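Local coordinates for lipoteichoic acid primase (Listeria monocytogenes, PDB 4UOP), which is a sulfatase-family enzyme whose extracellular catalytic domain carries a bound magnesium ion, at residues Ile40-Tyr51 with Phe359-Tyr370. Sequence-based numbering, arbitrary orientation. Where two conformers were deposited one is given.
Sequences IKGVSVKSNPDY and FGTDILNSSNNY
Asn365 reaches from the loop 359-370 toward the extended backbone at Pro49 and Asp50, and its amide fastens onto it. CB of Asn365 lies 4.1 Å from CG1 of Val45, and CG of Asn365 lies 3.6 Å from CB of Pro49. OD1 of Asn365 accepts from N of Asp50 (2.7 Å), with the donor tilted 23° from the carbonyl plane. ND2 of Asn365 donates almost straight to O of Asp50 (2.9 Å, 174° at the hydrogen). The second hydrogen of ND2 goes to OD2 of Asp362, whose OD1 takes N of Leu364 in an Asx turn. With CG anti to the carbonyl carbon (chi1 -80°), the amide reaches Asp50, and these three bonds hold its rotation. O of Asn365 receives N of Lys46 at 2.9 Å. At the other end, OH of Tyr370 donates to O of Lys41 (2.6 Å) on a lone pair, and CG2 of Val43 rests 3.7 Å from CE1 of that ring. The contact ties the chain leaving helix 34-41 to the loop ahead of strand 371-373: Pro49, Asp362 and Asn365 rest on Asn347 of helix 341-348, Tyr370 lies against helix 412-433, and Tyr51 and Leu364 touch Met94 of strand 94-100.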
ATOM      1  N   ILE B  40     -17.617  -1.755 -20.112  1.00 28.06           N
ATOM      2  CA  ILE B  40     -16.184  -2.018 -19.944  1.00 28.68           C
ATOM      3  C   ILE B  40     -15.941  -3.376 -19.263  1.00 27.77           C
ATOM      4  O   ILE B  40     -15.101  -4.154 -19.714  1.00 25.16           O
ATOM      5  CB  ILE B  40     -15.487  -0.884 -19.162  1.00 29.20           C
ATOM      6  CG1 ILE B  40     -15.441   0.392 -20.017  1.00 29.47           C
ATOM      7  CG2 ILE B  40     -14.074  -1.291 -18.758  1.00 29.98           C
ATOM      8  CD1 ILE B  40     -15.140   1.646 -19.230  1.00 30.28           C
ATOM      9  N   LYS B  41     -16.695  -3.668 -18.202  1.00 26.83           N
ATOM     10  CA  LYS B  41     -16.543  -4.943 -17.495  1.00 26.88           C
ATOM     11  C   LYS B  41     -16.896  -6.117 -18.402  1.00 26.71           C
ATOM     12  O   LYS B  41     -16.250  -7.151 -18.366  1.00 26.50           O
ATOM     13  CB  LYS B  41     -17.389  -4.984 -16.220  1.00 27.40           C
ATOM     14  CG  LYS B  41     -17.053  -6.184 -15.329  1.00 27.17           C
ATOM     15  CD  LYS B  41     -17.669  -6.062 -13.952  1.00 27.47           C
ATOM     16  CE  LYS B  41     -17.161  -7.148 -12.999  1.00 27.19           C
ATOM     17  NZ  LYS B  41     -17.858  -7.050 -11.677  1.00 27.37           N
ATOM     18  N   GLY B  42     -17.918  -5.938 -19.232  1.00 26.97           N
ATOM     19  CA  GLY B  42     -18.256  -6.913 -20.245  1.00 26.84           C
ATOM     20  C   GLY B  42     -18.876  -8.190 -19.726  1.00 26.83           C
ATOM     21  O   GLY B  42     -18.836  -9.197 -20.407  1.00 27.70           O
ATOM     22  N   VAL B  43     -19.437  -8.166 -18.517  1.00 25.30           N
ATOM     23  CA  VAL B  43     -20.113  -9.345 -17.983  1.00 24.65           C
ATOM     24  C   VAL B  43     -21.587  -9.242 -18.347  1.00 25.15           C
ATOM     25  O   VAL B  43     -22.198  -8.204 -18.149  1.00 27.10           O
ATOM     26  CB  VAL B  43     -19.952  -9.453 -16.452  1.00 24.06           C
ATOM     27  CG1 VAL B  43     -20.808 -10.576 -15.907  1.00 24.15           C
ATOM     28  CG2 VAL B  43     -18.495  -9.687 -16.107  1.00 23.83           C
ATOM     29  N   SER B  44     -22.152 -10.321 -18.875  1.00 25.70           N
ATOM     30  CA  SER B  44     -23.521 -10.291 -19.350  1.00 27.00           C
ATOM     31  C   SER B  44     -24.463 -10.518 -18.162  1.00 26.89           C
ATOM     32  O   SER B  44     -24.368 -11.543 -17.483  1.00 25.75           O
ATOM     33  CB  SER B  44     -23.717 -11.357 -20.436  1.00 28.73           C
ATOM     34  OG  SER B  44     -25.045 -11.344 -20.923  1.00 30.09           O
ATOM     35  N   VAL B  45     -25.361  -9.563 -17.924  1.00 26.53           N
ATOM     36  CA  VAL B  45     -26.324  -9.640 -16.823  1.00 26.65           C
ATOM     37  C   VAL B  45     -27.739  -9.665 -17.386  1.00 27.52           C
ATOM     38  O   VAL B  45     -28.075  -8.853 -18.223  1.00 27.68           O
ATOM     39  CB  VAL B  45     -26.177  -8.439 -15.868  1.00 27.59           C
ATOM     40  CG1 VAL B  45     -27.052  -8.601 -14.627  1.00 28.45           C
ATOM     41  CG2 VAL B  45     -24.725  -8.268 -15.466  1.00 28.40           C
ATOM     42  N   LYS B  46     -28.568 -10.582 -16.911  1.00 27.22           N
ATOM     43  CA  LYS B  46     -29.932 -10.718 -17.439  1.00 28.53           C
ATOM     44  C   LYS B  46     -30.713  -9.412 -17.332  1.00 28.87           C
ATOM     45  O   LYS B  46     -30.774  -8.820 -16.264  1.00 27.15           O
ATOM     46  CB  LYS B  46     -30.679 -11.822 -16.698  1.00 31.32           C
ATOM     47  CG  LYS B  46     -30.078 -13.203 -16.869  1.00 33.46           C
ATOM     48  CD  LYS B  46     -30.952 -14.283 -16.243  1.00 36.08           C
ATOM     49  CE  LYS B  46     -32.286 -14.415 -16.959  1.00 40.45           C
ATOM     50  NZ  LYS B  46     -32.934 -15.727 -16.682  1.00 43.67           N
ATOM     51  N   SER B  47     -31.291  -8.970 -18.455  1.00 27.84           N
ATOM     52  CA  SER B  47     -32.074  -7.733 -18.529  0.50 29.09           C
ATOM     53  C   SER B  47     -33.379  -7.810 -17.749  1.00 28.38           C
ATOM     54  O   SER B  47     -33.873  -6.797 -17.252  1.00 30.33           O
ATOM     55  CB  SER B  47     -32.392  -7.394 -19.992  0.50 29.48           C
ATOM     56  OG  SER B  47     -33.437  -6.445 -20.070  0.50 31.25           O
ATOM     57  N   ASN B  48     -33.955  -9.007 -17.683  1.00 29.77           N
ATOM     58  CA  ASN B  48     -35.125  -9.290 -16.868  1.00 30.89           C
ATOM     59  C   ASN B  48     -34.661 -10.227 -15.739  1.00 29.20           C
ATOM     60  O   ASN B  48     -34.821 -11.444 -15.828  1.00 29.78           O
ATOM     61  CB  ASN B  48     -36.227  -9.942 -17.708  1.00 34.36           C
ATOM     62  CG  ASN B  48     -37.510 -10.168 -16.920  1.00 38.60           C
ATOM     63  OD1 ASN B  48     -37.762  -9.499 -15.913  1.00 41.33           O
ATOM     64  ND2 ASN B  48     -38.335 -11.115 -17.378  1.00 38.64           N
ATOM     65  N   PRO B  49     -34.042  -9.656 -14.692  1.00 26.65           N
ATOM     66  CA  PRO B  49     -33.343 -10.482 -13.703  1.00 25.57           C
ATOM     67  C   PRO B  49     -34.211 -11.434 -12.899  1.00 25.33           C
ATOM     68  O   PRO B  49     -35.327 -11.091 -12.499  1.00 26.70           O
ATOM     69  CB  PRO B  49     -32.691  -9.453 -12.775  1.00 25.58           C
ATOM     70  CG  PRO B  49     -33.472  -8.207 -12.964  1.00 26.18           C
ATOM     71  CD  PRO B  49     -33.861  -8.223 -14.414  1.00 26.26           C
ATOM     72  N   ASP B  50     -33.668 -12.612 -12.644  1.00 24.51           N
ATOM     73  CA  ASP B  50     -34.270 -13.549 -11.715  1.00 26.02           C
ATOM     74  C   ASP B  50     -34.110 -13.026 -10.285  1.00 24.69           C
ATOM     75  O   ASP B  50     -33.209 -12.243 -10.007  1.00 23.00           O
ATOM     76  CB  ASP B  50     -33.603 -14.906 -11.840  1.00 27.50           C
ATOM     77  CG  ASP B  50     -33.787 -15.512 -13.224  1.00 30.26           C
ATOM     78  OD1 ASP B  50     -34.906 -15.414 -13.763  1.00 31.68           O
ATOM     79  OD2 ASP B  50     -32.813 -16.059 -13.763  1.00 31.67           O
ATOM     80  N   TYR B  51     -35.024 -13.451  -9.423  1.00 24.58           N
ATOM     81  CA  TYR B  51     -35.037 -13.103  -7.990  1.00 25.61           C
ATOM     82  C   TYR B  51     -35.258 -11.617  -7.702  1.00 24.14           C
ATOM     83  O   TYR B  51     -35.055 -11.180  -6.574  1.00 24.04           O
ATOM     84  CB  TYR B  51     -33.745 -13.579  -7.293  1.00 26.41           C
ATOM     85  CG  TYR B  51     -33.271 -14.958  -7.674  1.00 26.82           C
ATOM     86  CD1 TYR B  51     -33.901 -16.099  -7.185  1.00 29.65           C
ATOM     87  CD2 TYR B  51     -32.177 -15.124  -8.506  1.00 27.04           C
ATOM     88  CE1 TYR B  51     -33.461 -17.368  -7.541  1.00 31.40           C
ATOM     89  CE2 TYR B  51     -31.724 -16.382  -8.858  1.00 28.02           C
ATOM     90  CZ  TYR B  51     -32.373 -17.499  -8.376  1.00 30.29           C
ATOM     91  OH  TYR B  51     -31.921 -18.740  -8.730  1.00 32.69           O
ATOM     92  N   PHE B 359     -19.267  -0.960  -9.880  1.00 23.12           N
ATOM     93  CA  PHE B 359     -18.255  -1.748 -10.572  1.00 22.69           C
ATOM     94  C   PHE B 359     -18.468  -3.233 -10.349  1.00 22.21           C
ATOM     95  O   PHE B 359     -17.931  -4.051 -11.078  1.00 22.35           O
ATOM     96  CB  PHE B 359     -16.859  -1.314 -10.152  1.00 22.98           C
ATOM     97  CG  PHE B 359     -16.498   0.034 -10.681  1.00 23.47           C
ATOM     98  CD1 PHE B 359     -16.952   1.183 -10.052  1.00 24.24           C
ATOM     99  CD2 PHE B 359     -15.787   0.155 -11.866  1.00 23.78           C
ATOM    100  CE1 PHE B 359     -16.658   2.437 -10.575  1.00 24.43           C
ATOM    101  CE2 PHE B 359     -15.489   1.407 -12.392  1.00 24.35           C
ATOM    102  CZ  PHE B 359     -15.929   2.545 -11.746  1.00 23.67           C
ATOM    103  N   GLY B 360     -19.264  -3.571  -9.345  1.00 22.43           N
ATOM    104  CA  GLY B 360     -19.676  -4.954  -9.129  1.00 21.69           C
ATOM    105  C   GLY B 360     -20.819  -5.349 -10.024  1.00 22.09           C
ATOM    106  O   GLY B 360     -21.406  -4.498 -10.714  1.00 22.46           O
ATOM    107  N   THR B 361     -21.142  -6.637  -9.988  1.00 19.94           N
ATOM    108  CA  THR B 361     -22.164  -7.260 -10.805  1.00 21.39           C
ATOM    109  C   THR B 361     -23.097  -8.107  -9.926  1.00 21.05           C
ATOM    110  O   THR B 361     -22.666  -8.710  -8.944  1.00 21.30           O
ATOM    111  CB  THR B 361     -21.492  -8.167 -11.862  1.00 23.13           C
ATOM    112  OG1 THR B 361     -20.564  -7.387 -12.628  1.00 22.83           O
ATOM    113  CG2 THR B 361     -22.498  -8.805 -12.788  1.00 25.95           C
ATOM    114  N   ASP B 362     -24.365  -8.156 -10.297  1.00 19.55           N
ATOM    115  CA  ASP B 362     -25.343  -9.027  -9.666  1.00 20.57           C
ATOM    116  C   ASP B 362     -24.957 -10.476  -9.964  1.00 21.13           C
ATOM    117  O   ASP B 362     -25.138 -10.980 -11.068  1.00 20.60           O
ATOM    118  CB  ASP B 362     -26.742  -8.686 -10.176  1.00 20.93           C
ATOM    119  CG  ASP B 362     -27.819  -9.624  -9.668  1.00 21.48           C
ATOM    120  OD1 ASP B 362     -27.543 -10.541  -8.860  1.00 20.71           O
ATOM    121  OD2 ASP B 362     -28.980  -9.433 -10.089  1.00 21.08           O
ATOM    122  N   ILE B 363     -24.437 -11.174  -8.959  1.00 21.04           N
ATOM    123  CA  ILE B 363     -23.894 -12.492  -9.226  1.00 21.22           C
ATOM    124  C   ILE B 363     -24.966 -13.563  -9.456  1.00 20.11           C
ATOM    125  O   ILE B 363     -24.655 -14.626  -9.975  1.00 20.70           O
ATOM    126  CB  ILE B 363     -22.907 -12.953  -8.139  1.00 23.05           C
ATOM    127  CG1 ILE B 363     -23.600 -13.229  -6.824  1.00 24.50           C
ATOM    128  CG2 ILE B 363     -21.786 -11.922  -7.968  1.00 24.19           C
ATOM    129  CD1 ILE B 363     -22.705 -14.005  -5.865  1.00 26.20           C
ATOM    130  N   LEU B 364     -26.210 -13.296  -9.080  1.00 19.90           N
ATOM    131  CA  LEU B 364     -27.274 -14.274  -9.316  1.00 20.93           C
ATOM    132  C   LEU B 364     -27.895 -14.138 -10.709  1.00 20.87           C
ATOM    133  O   LEU B 364     -28.773 -14.924 -11.073  1.00 22.00           O
ATOM    134  CB  LEU B 364     -28.354 -14.170  -8.243  1.00 20.66           C
ATOM    135  CG  LEU B 364     -27.878 -14.375  -6.796  1.00 21.31           C
ATOM    136  CD1 LEU B 364     -29.046 -14.239  -5.845  1.00 21.25           C
ATOM    137  CD2 LEU B 364     -27.198 -15.713  -6.640  1.00 22.99           C
ATOM    138  N   ASN B 365     -27.451 -13.155 -11.478  1.00 21.44           N
ATOM    139  CA  ASN B 365     -27.980 -12.939 -12.827  1.00 22.21           C
ATOM    140  C   ASN B 365     -26.916 -12.823 -13.904  1.00 22.63           C
ATOM    141  O   ASN B 365     -27.140 -12.249 -14.966  1.00 22.84           O
ATOM    142  CB  ASN B 365     -28.896 -11.730 -12.822  1.00 22.51           C
ATOM    143  CG  ASN B 365     -30.254 -12.077 -12.300  1.00 23.26           C
ATOM    144  OD1 ASN B 365     -30.997 -12.818 -12.941  1.00 22.44           O
ATOM    145  ND2 ASN B 365     -30.568 -11.613 -11.096  1.00 23.07           N
ATOM    146  N   SER B 366     -25.775 -13.416 -13.633  1.00 22.23           N
ATOM    147  CA  SER B 366     -24.702 -13.501 -14.609  1.00 23.45           C
ATOM    148  C   SER B 366     -24.042 -14.844 -14.438  1.00 23.66           C
ATOM    149  O   SER B 366     -24.254 -15.533 -13.432  1.00 23.59           O
ATOM    150  CB  SER B 366     -23.710 -12.358 -14.404  1.00 24.08           C
ATOM    151  OG  SER B 366     -23.201 -12.350 -13.083  1.00 24.62           O
ATOM    152  N   SER B 367     -23.278 -15.253 -15.438  1.00 22.99           N
ATOM    153  CA  SER B 367     -22.583 -16.529 -15.374  1.00 24.18           C
ATOM    154  C   SER B 367     -21.111 -16.435 -15.706  1.00 23.06           C
ATOM    155  O   SER B 367     -20.407 -17.418 -15.516  1.00 24.62           O
ATOM    156  CB  SER B 367     -23.248 -17.559 -16.288  1.00 25.26           C
ATOM    157  OG  SER B 367     -24.426 -18.053 -15.673  1.00 28.12           O
ATOM    158  N   ASN B 368     -20.648 -15.274 -16.160  1.00 22.19           N
ATOM    159  CA  ASN B 368     -19.269 -15.103 -16.593  1.00 24.33           C
ATOM    160  C   ASN B 368     -18.573 -13.979 -15.826  1.00 23.23           C
ATOM    161  O   ASN B 368     -17.691 -13.310 -16.346  1.00 23.20           O
ATOM    162  CB  ASN B 368     -19.201 -14.856 -18.119  1.00 26.73           C
ATOM    163  CG  ASN B 368     -20.032 -13.657 -18.571  1.00 31.50           C
ATOM    164  OD1 ASN B 368     -20.931 -13.196 -17.861  1.00 32.84           O
ATOM    165  ND2 ASN B 368     -19.753 -13.167 -19.781  1.00 34.48           N
ATOM    166  N   ASN B 369     -18.972 -13.769 -14.574  1.00 21.74           N
ATOM    167  CA  ASN B 369     -18.359 -12.714 -13.765  1.00 21.42           C
ATOM    168  C   ASN B 369     -16.882 -13.023 -13.499  1.00 20.62           C
ATOM    169  O   ASN B 369     -16.455 -14.176 -13.568  1.00 21.84           O
ATOM    170  CB  ASN B 369     -19.137 -12.523 -12.464  1.00 20.29           C
ATOM    171  CG  ASN B 369     -18.733 -11.272 -11.712  1.00 20.75           C
ATOM    172  OD1 ASN B 369     -18.399 -10.247 -12.303  1.00 19.97           O
ATOM    173  ND2 ASN B 369     -18.778 -11.350 -10.393  1.00 21.11           N
ATOM    174  N   TYR B 370     -16.093 -11.980 -13.281  1.00 19.31           N
ATOM    175  CA  TYR B 370     -14.707 -12.146 -12.877  1.00 19.85           C
ATOM    176  C   TYR B 370     -14.354 -11.050 -11.893  1.00 18.85           C
ATOM    177  O   TYR B 370     -15.076 -10.072 -11.772  1.00 20.35           O
ATOM    178  CB  TYR B 370     -13.770 -12.139 -14.091  1.00 20.04           C
ATOM    179  CG  TYR B 370     -13.801 -10.870 -14.892  1.00 20.62           C
ATOM    180  CD1 TYR B 370     -14.774 -10.672 -15.865  1.00 21.20           C
ATOM    181  CD2 TYR B 370     -12.864  -9.873 -14.686  1.00 20.62           C
ATOM    182  CE1 TYR B 370     -14.824  -9.511 -16.587  1.00 21.80           C
ATOM    183  CE2 TYR B 370     -12.903  -8.701 -15.425  1.00 22.27           C
ATOM    184  CZ  TYR B 370     -13.883  -8.537 -16.376  1.00 23.06           C
ATOM    185  OH  TYR B 370     -13.937  -7.386 -17.121  1.00 24.93           O
TER
HETATM  186  O   HOH W   1     -23.846 -14.250 -17.948  1.00 37.84           O
HETATM  187  O   HOH W   2     -30.386 -16.428 -12.718  1.00 29.39           O